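Local coordinates for probable glucarate dehydratase (Mycobacterium smegmatis str. MC2 155, PDB 3VDG), which probably dehydrates D-glucarate or a related acid sugar as a member of the enolase superfamily, using a divalent metal ion, most likely magnesium, at residues E83-A88 against F136-V141; F98-I103 against D145-V150; Q311-D316 against R327-I332. One frame throughout, in Å; residues are numbered along the deposited sequence.

How the contacts relate
Contacts 1 and 2 share helix 131-151: residues 83-88 meet its earlier part and residues 98-103 its later part, with centres about 14 Å apart. The two join directly where Phe136 CZ lies 3.5 Å from Thr100 O. Because both use helix 131-151, helices 79-92 and 100-111 are brought onto one long helix; their segments alternate along the chain. Contact 3 belongs to the barrel, its centre about 22 Å from each of the others and its nearest atoms about 6 Å from contact 1 and 9 Å from contact 2. It lies close to the metal site, with the Val313 side chain about 10 Å from the bound sodium ion. Contacts 2 and 3 both also reach the second subunit.

Contact 1: residues E83-A88 against F136-V141; sequences ERLQAA and FSPFEV
Phe139 reaches from helix 131-151 into the angle between Leu85 and Ala88, one turn apart on helix 79-92. The apolar contacts gather at one ring atom: Phe139 CE2 is 3.6 Å from Ala88 CB and 3.8 Å from Leu85 CD2. The same leucine methyl also meets Pro138 CG at 3.9 Å. Leu85 directs CG away from its carbonyl carbon (chi1 -68°), which carries the CD2 branch across to the other helix, while the small Ala88 lets the ring come close to the backbone. A polar group joins in as well, for the carbonyl oxygen Leu85 O lies near the plane of the phenyl ring, at its edge, 3.5 Å from Phe139 CZ.

Backbone geometry suits these residues. The axes of segments 83-88 and 136-141 cross at -50° with a closest approach of 10.5 Å, a gap that a phenylalanine can span. Pro138 has no N-H to give to the preceding turn, and helix 131-151 is kinked there. Ile61 of strand 55-65 touches both Pro138 and Phe139, and Val35 and Ala59 touch Leu85. A three-stranded antiparallel sheet covered by helices, as here, is characteristic of the N-terminal capping domain of the enolase superfamily.

Contact 2: residues F98-I103 against D145-V150; sequences FSTNVI and DVQGQV
Gln147 lays its aliphatic chain and amide over one face of the Phe98 ring. Its CG stands 3.6 Å from the ring centroid, 19° off the normal, in a CH-pi contact, and the amide beyond is stacked on the ring with the two planes 22° apart. CD comes to 3.5 Å from Phe98 CD1. The chain is fully extended past CG (chi2 -180°), which carries the amide along the ring to the backbone of residue 98. Glutamine suits the place because its methylenes cover an aromatic face while its end still finds polar partners. Val150 uses a different part of the phenyl group: Val150 CG1 sits at the edge, near the ring plane, 3.9 Å from Phe98 CZ.

The amide nitrogen is held by two acceptors. Gln147 NE2 donates to Val97 O, just ahead of residues 98-103, and to a water at 2.9 Å. That water in turn donates to Phe98 O at 3.2 Å and hydrogen-bonds with Thr100 OG1 at 2.8 Å, bridging the glutamine to the start of helix 100-111. Thr100 OG1 also pairs with Gln324 NE2, and its methyl CG2 rests beside the Gln147 amide. Two acceptors thus engage the NE2 of this buried amide, and these bonds together with the stack set its rotation.

Phe98 further receives Arg153 of the second subunit in a cation-pi contact, and Asn101 ND2 bonds to Gly161 O of that same subunit, so the joint borders the dimer interface. Within the chain, the loop before helix 100-111 lies against the C-terminal part of helix 131-151, and on that helix Asp145 and Gln149 bond to Leu72 and Thr70 of the edge strand 70-75 in the antiparallel sheet.

Contact 3: residues Q311-D316 against R327-I332; sequences QVVLSD and RLLAGI
Leu329 holds CG anti to its backbone N (chi1 171°) and turns its branches with chi2 64°, which brings methyl CD2 to the strand beneath, where it meets Ser315 and Val313. This is packing within a beta-alpha-beta crossover of the enolase-type barrel: strand 312-315 leads through helix 323-336 to strand 339-342, which lies parallel beside it. Both strand residues point their beta carbons toward the helix, on the outer surface of the barrel wall. Leu329 CD2 is 3.9 Å from Ser315 CB and touches Ser315 CA as well, while Val313 CG1 stands farther off, 4.3 Å from the same methyl. The branched valine offers an apolar surface to the leucine.

Serine suits its position because it is short, and its chi1 of 62° sets OG between the backbone N and the carbonyl carbon. The hydroxyl then bonds to Ser341 O of the neighbouring strand, so a buried polar atom is satisfied and only carbon is offered to Leu329. On the far side of the helix, Leu328 and Ile332 pack on the same residues of the second subunit, which places helix 323-336 between its own barrel and the dimer partner.

Leu314 has the opposite orientation. It faces the barrel interior, where it touches Glu269 and Asn292, which bind the sodium ion with Asp244. The strand thus separates the hydrophobic helix layer from the metal site. At its end Asp316 caps the following helix through OD1 to His318 N, and, consistent with the His-Asp dyad of related dehydratases and racemases, Asp316 OD2 accepts a hydrogen bond from His343 ND1.

Contact 1: residues E83-A88 against F136-V141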
# COMPACT_ATOMS: atom_id res chain seq x y z
N GLU A 83 -17.21 21.92 9.03
CA GLU A 83 -18.45 21.58 8.33
C GLU A 83 -18.30 20.28 7.56
O GLU A 83 -19.21 19.45 7.54
CB GLU A 83 -18.82 22.68 7.32
CG GLU A 83 -19.11 24.02 7.96
CD GLU A 83 -19.32 25.13 6.94
OE1 GLU A 83 -19.21 24.87 5.73
OE2 GLU A 83 -19.61 26.27 7.37
N ARG A 84 -17.17 20.10 6.88
CA ARG A 84 -16.94 18.85 6.16
C ARG A 84 -16.86 17.67 7.12
O ARG A 84 -17.37 16.58 6.82
CB ARG A 84 -15.67 18.92 5.31
CG ARG A 84 -15.88 19.76 4.05
CD ARG A 84 -14.55 20.18 3.45
NE ARG A 84 -14.73 21.00 2.25
CZ ARG A 84 -13.77 21.72 1.68
NH1 ARG A 84 -12.53 21.71 2.17
NH2 ARG A 84 -14.03 22.43 0.59
N LEU A 85 -16.21 17.87 8.26
CA LEU A 85 -16.08 16.79 9.23
C LEU A 85 -17.48 16.38 9.72
O LEU A 85 -17.74 15.20 9.93
CB LEU A 85 -15.21 17.21 10.41
CG LEU A 85 -13.73 17.43 10.12
CD1 LEU A 85 -13.04 18.01 11.35
CD2 LEU A 85 -13.08 16.13 9.68
N GLN A 86 -18.35 17.35 9.91
CA GLN A 86 -19.73 17.06 10.37
C GLN A 86 -20.48 16.28 9.29
O GLN A 86 -21.14 15.36 9.60
CB GLN A 86 -20.48 18.36 10.70
CG GLN A 86 -20.01 19.02 11.99
CD GLN A 86 -20.24 18.14 13.20
OE1 GLN A 86 -21.27 17.46 13.30
NE2 GLN A 86 -19.29 18.13 14.12
N ALA A 87 -20.34 16.65 8.04
CA ALA A 87 -20.99 15.92 6.96
C ALA A 87 -20.45 14.47 6.85
O ALA A 87 -21.21 13.53 6.60
CB ALA A 87 -20.83 16.67 5.64
N ALA A 88 -19.16 14.30 7.07
CA ALA A 88 -18.52 12.98 7.02
C ALA A 88 -19.04 12.12 8.15
O ALA A 88 -19.38 10.96 7.95
CB ALA A 88 -17.00 13.12 7.15
N PHE A 136 -11.25 12.35 5.52
CA PHE A 136 -11.25 10.93 5.88
C PHE A 136 -10.21 10.64 6.95
O PHE A 136 -10.45 9.88 7.89
CB PHE A 136 -10.98 10.12 4.60
CG PHE A 136 -10.70 8.64 4.82
CD1 PHE A 136 -11.60 7.82 5.47
CD2 PHE A 136 -9.54 8.06 4.28
CE1 PHE A 136 -11.35 6.46 5.64
CE2 PHE A 136 -9.28 6.71 4.44
CZ PHE A 136 -10.19 5.90 5.12
N SER A 137 -9.04 11.27 6.82
CA SER A 137 -7.93 10.97 7.71
C SER A 137 -8.27 10.77 9.21
O SER A 137 -8.00 9.70 9.77
CB SER A 137 -6.84 12.04 7.56
OG SER A 137 -5.77 11.74 8.43
N PRO A 138 -8.84 11.80 9.89
CA PRO A 138 -9.08 11.62 11.33
C PRO A 138 -10.06 10.49 11.66
O PRO A 138 -9.96 9.86 12.72
CB PRO A 138 -9.69 12.97 11.76
CG PRO A 138 -10.27 13.54 10.50
CD PRO A 138 -9.30 13.12 9.41
N PHE A 139 -11.02 10.25 10.77
CA PHE A 139 -11.95 9.14 11.00
C PHE A 139 -11.25 7.80 10.83
O PHE A 139 -11.52 6.85 11.57
CB PHE A 139 -13.17 9.25 10.10
CG PHE A 139 -14.00 10.45 10.39
CD1 PHE A 139 -14.83 10.48 11.51
CD2 PHE A 139 -13.92 11.57 9.57
CE1 PHE A 139 -15.57 11.61 11.81
CE2 PHE A 139 -14.68 12.70 9.87
CZ PHE A 139 -15.51 12.72 10.98
N GLU A 140 -10.35 7.73 9.85
CA GLU A 140 -9.58 6.51 9.63
C GLU A 140 -8.69 6.23 10.82
O GLU A 140 -8.55 5.09 11.26
CB GLU A 140 -8.73 6.63 8.36
CG GLU A 140 -8.10 5.33 7.90
CD GLU A 140 -6.63 5.19 8.28
OE1 GLU A 140 -6.10 6.01 9.08
OE2 GLU A 140 -5.98 4.24 7.77
N VAL A 141 -8.06 7.27 11.36
CA VAL A 141 -7.16 7.07 12.52
C VAL A 141 -8.00 6.60 13.72
O VAL A 141 -7.62 5.66 14.41
CB VAL A 141 -6.38 8.36 12.88
CG1 VAL A 141 -5.71 8.23 14.25
CG2 VAL A 141 -5.31 8.65 11.81

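Contact 2: residues F98-I103 against D145-V150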
# COMPACT_ATOMS: atom_id res chain seq x y z
N PHE A 98 -13.94 -1.61 10.84
CA PHE A 98 -12.97 -2.34 10.01
C PHE A 98 -13.18 -2.07 8.52
O PHE A 98 -12.34 -2.43 7.68
CB PHE A 98 -13.06 -3.85 10.28
CG PHE A 98 -12.51 -4.25 11.63
CD1 PHE A 98 -11.17 -4.58 11.78
CD2 PHE A 98 -13.34 -4.28 12.75
CE1 PHE A 98 -10.65 -4.93 13.01
CE2 PHE A 98 -12.82 -4.63 13.99
CZ PHE A 98 -11.48 -4.95 14.12
N SER A 99 -14.28 -1.42 8.18
CA SER A 99 -14.59 -1.15 6.76
C SER A 99 -14.11 0.24 6.32
O SER A 99 -14.89 1.05 5.83
CB SER A 99 -16.08 -1.30 6.48
OG SER A 99 -16.53 -2.63 6.69
N THR A 100 -12.81 0.49 6.45
CA THR A 100 -12.27 1.81 6.13
C THR A 100 -12.31 2.14 4.63
O THR A 100 -12.44 3.30 4.27
CB THR A 100 -10.86 2.00 6.74
OG1 THR A 100 -10.03 0.90 6.34
CG2 THR A 100 -10.95 2.03 8.29
N ASN A 101 -12.22 1.13 3.76
CA ASN A 101 -12.36 1.37 2.31
C ASN A 101 -13.74 1.95 2.00
O ASN A 101 -13.87 2.95 1.29
CB ASN A 101 -12.17 0.09 1.49
CG ASN A 101 -10.73 -0.40 1.47
OD1 ASN A 101 -9.80 0.39 1.59
ND2 ASN A 101 -10.55 -1.71 1.33
N VAL A 102 -14.77 1.30 2.54
CA VAL A 102 -16.14 1.75 2.33
C VAL A 102 -16.33 3.14 2.93
O VAL A 102 -17.00 3.99 2.35
CB VAL A 102 -17.14 0.75 2.99
CG1 VAL A 102 -18.49 1.41 3.21
CG2 VAL A 102 -17.29 -0.51 2.14
N ILE A 103 -15.74 3.38 4.10
CA ILE A 103 -15.91 4.64 4.80
C ILE A 103 -15.34 5.79 3.96
O ILE A 103 -15.95 6.85 3.85
CB ILE A 103 -15.33 4.59 6.24
CG1 ILE A 103 -16.29 3.80 7.16
CG2 ILE A 103 -15.12 5.98 6.82
CD1 ILE A 103 -15.62 3.38 8.45
N ASP A 145 -7.80 3.09 15.84
CA ASP A 145 -7.74 3.12 17.30
C ASP A 145 -8.79 2.12 17.86
O ASP A 145 -8.47 1.30 18.72
CB ASP A 145 -7.98 4.57 17.79
CG ASP A 145 -7.79 4.75 19.31
OD1 ASP A 145 -7.23 3.87 20.00
OD2 ASP A 145 -8.21 5.83 19.80
N VAL A 146 -10.03 2.18 17.38
CA VAL A 146 -11.05 1.21 17.81
C VAL A 146 -10.66 -0.23 17.43
O VAL A 146 -10.74 -1.14 18.26
CB VAL A 146 -12.46 1.54 17.29
CG1 VAL A 146 -13.47 0.51 17.82
CG2 VAL A 146 -12.89 2.94 17.75
N GLN A 147 -10.19 -0.43 16.21
CA GLN A 147 -9.75 -1.78 15.81
C GLN A 147 -8.75 -2.31 16.83
O GLN A 147 -8.83 -3.46 17.26
CB GLN A 147 -9.10 -1.76 14.43
CG GLN A 147 -10.08 -1.53 13.29
CD GLN A 147 -9.38 -1.53 11.95
OE1 GLN A 147 -8.36 -2.19 11.79
NE2 GLN A 147 -9.94 -0.82 10.97
N GLY A 148 -7.77 -1.47 17.18
CA GLY A 148 -6.71 -1.90 18.12
C GLY A 148 -7.30 -2.20 19.48
O GLY A 148 -6.95 -3.20 20.12
N GLN A 149 -8.22 -1.36 19.94
CA GLN A 149 -8.80 -1.58 21.26
C GLN A 149 -9.59 -2.88 21.31
O GLN A 149 -9.50 -3.64 22.26
CB GLN A 149 -9.72 -0.42 21.66
CG GLN A 149 -8.97 0.88 21.93
CD GLN A 149 -9.96 1.99 22.18
OE1 GLN A 149 -10.86 1.84 23.01
NE2 GLN A 149 -9.83 3.10 21.44
N VAL A 150 -10.38 -3.13 20.28
CA VAL A 150 -11.23 -4.31 20.32
C VAL A 150 -10.44 -5.62 20.11
O VAL A 150 -10.82 -6.66 20.63
CB VAL A 150 -12.43 -4.17 19.35
CG1 VAL A 150 -12.01 -4.51 17.94
CG2 VAL A 150 -13.59 -5.06 19.80
O HOH W 1 -9.43 -1.15 8.11

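Contact 3: residues Q311-D316 against R327-I332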
# COMPACT_ATOMS: atom_id res chain seq x y z
N GLN A 311 13.56 13.78 -4.74
CA GLN A 311 14.22 12.54 -4.38
C GLN A 311 13.69 12.01 -3.05
O GLN A 311 13.89 10.84 -2.73
CB GLN A 311 15.73 12.75 -4.33
CG GLN A 311 16.35 12.98 -5.71
CD GLN A 311 16.05 14.36 -6.26
OE1 GLN A 311 16.42 15.38 -5.64
NE2 GLN A 311 15.38 14.43 -7.42
N VAL A 312 13.03 12.88 -2.28
CA VAL A 312 12.47 12.52 -0.95
C VAL A 312 11.05 13.09 -0.83
O VAL A 312 10.82 14.26 -1.15
CB VAL A 312 13.33 13.09 0.20
CG1 VAL A 312 12.69 12.80 1.54
CG2 VAL A 312 14.77 12.54 0.17
N VAL A 313 10.09 12.28 -0.39
CA VAL A 313 8.71 12.78 -0.19
C VAL A 313 8.45 12.82 1.32
O VAL A 313 8.80 11.89 2.05
CB VAL A 313 7.66 11.89 -0.88
CG1 VAL A 313 6.24 12.40 -0.58
CG2 VAL A 313 7.88 11.88 -2.39
N LEU A 314 7.88 13.91 1.81
CA LEU A 314 7.53 13.94 3.23
C LEU A 314 6.12 13.45 3.42
O LEU A 314 5.19 14.04 2.91
CB LEU A 314 7.69 15.34 3.82
CG LEU A 314 9.03 15.73 4.43
CD1 LEU A 314 10.12 15.76 3.38
CD2 LEU A 314 8.95 17.08 5.13
N SER A 315 5.96 12.32 4.11
CA SER A 315 4.61 11.83 4.36
C SER A 315 3.90 12.77 5.35
O SER A 315 4.54 13.49 6.10
CB SER A 315 4.66 10.43 4.97
OG SER A 315 5.33 10.46 6.23
N ASP A 316 2.58 12.72 5.36
CA ASP A 316 1.79 13.38 6.40
C ASP A 316 0.41 12.76 6.39
O ASP A 316 -0.38 13.00 5.47
CB ASP A 316 1.69 14.90 6.13
CG ASP A 316 1.01 15.63 7.26
OD1 ASP A 316 0.13 15.01 7.91
OD2 ASP A 316 1.34 16.82 7.50
N ARG A 327 0.96 4.30 4.56
CA ARG A 327 1.71 3.08 4.29
C ARG A 327 1.78 2.82 2.77
O ARG A 327 2.79 2.38 2.25
CB ARG A 327 1.05 1.91 5.02
CG ARG A 327 1.72 0.57 4.73
CD ARG A 327 0.96 -0.59 5.36
NE ARG A 327 1.78 -1.81 5.38
CZ ARG A 327 1.33 -3.01 5.70
NH1 ARG A 327 2.16 -4.05 5.71
NH2 ARG A 327 0.04 -3.16 6.02
N LEU A 328 0.69 3.10 2.07
CA LEU A 328 0.68 2.96 0.61
C LEU A 328 1.69 3.94 0.00
O LEU A 328 2.51 3.56 -0.82
CB LEU A 328 -0.71 3.21 0.04
CG LEU A 328 -0.75 3.43 -1.49
CD1 LEU A 328 -0.23 2.20 -2.25
CD2 LEU A 328 -2.16 3.78 -1.94
N LEU A 329 1.66 5.20 0.44
CA LEU A 329 2.65 6.18 -0.04
C LEU A 329 4.06 5.65 0.17
O LEU A 329 4.93 5.77 -0.70
CB LEU A 329 2.49 7.53 0.70
CG LEU A 329 3.61 8.53 0.41
CD1 LEU A 329 3.60 8.93 -1.07
CD2 LEU A 329 3.44 9.75 1.29
N ALA A 330 4.30 5.05 1.34
CA ALA A 330 5.64 4.56 1.66
C ALA A 330 6.08 3.49 0.67
O ALA A 330 7.23 3.49 0.24
CB ALA A 330 5.72 4.01 3.10
N GLY A 331 5.17 2.58 0.33
CA GLY A 331 5.46 1.51 -0.62
C GLY A 331 5.68 2.05 -2.03
O GLY A 331 6.52 1.56 -2.77
N ILE A 332 4.94 3.08 -2.41
CA ILE A 332 5.16 3.70 -3.72
C ILE A 332 6.55 4.34 -3.77
O ILE A 332 7.28 4.18 -4.74
CB ILE A 332 4.09 4.76 -4.05
CG1 ILE A 332 2.72 4.11 -4.24
CG2 ILE A 332 4.49 5.54 -5.29
CD1 ILE A 332 1.56 5.11 -4.18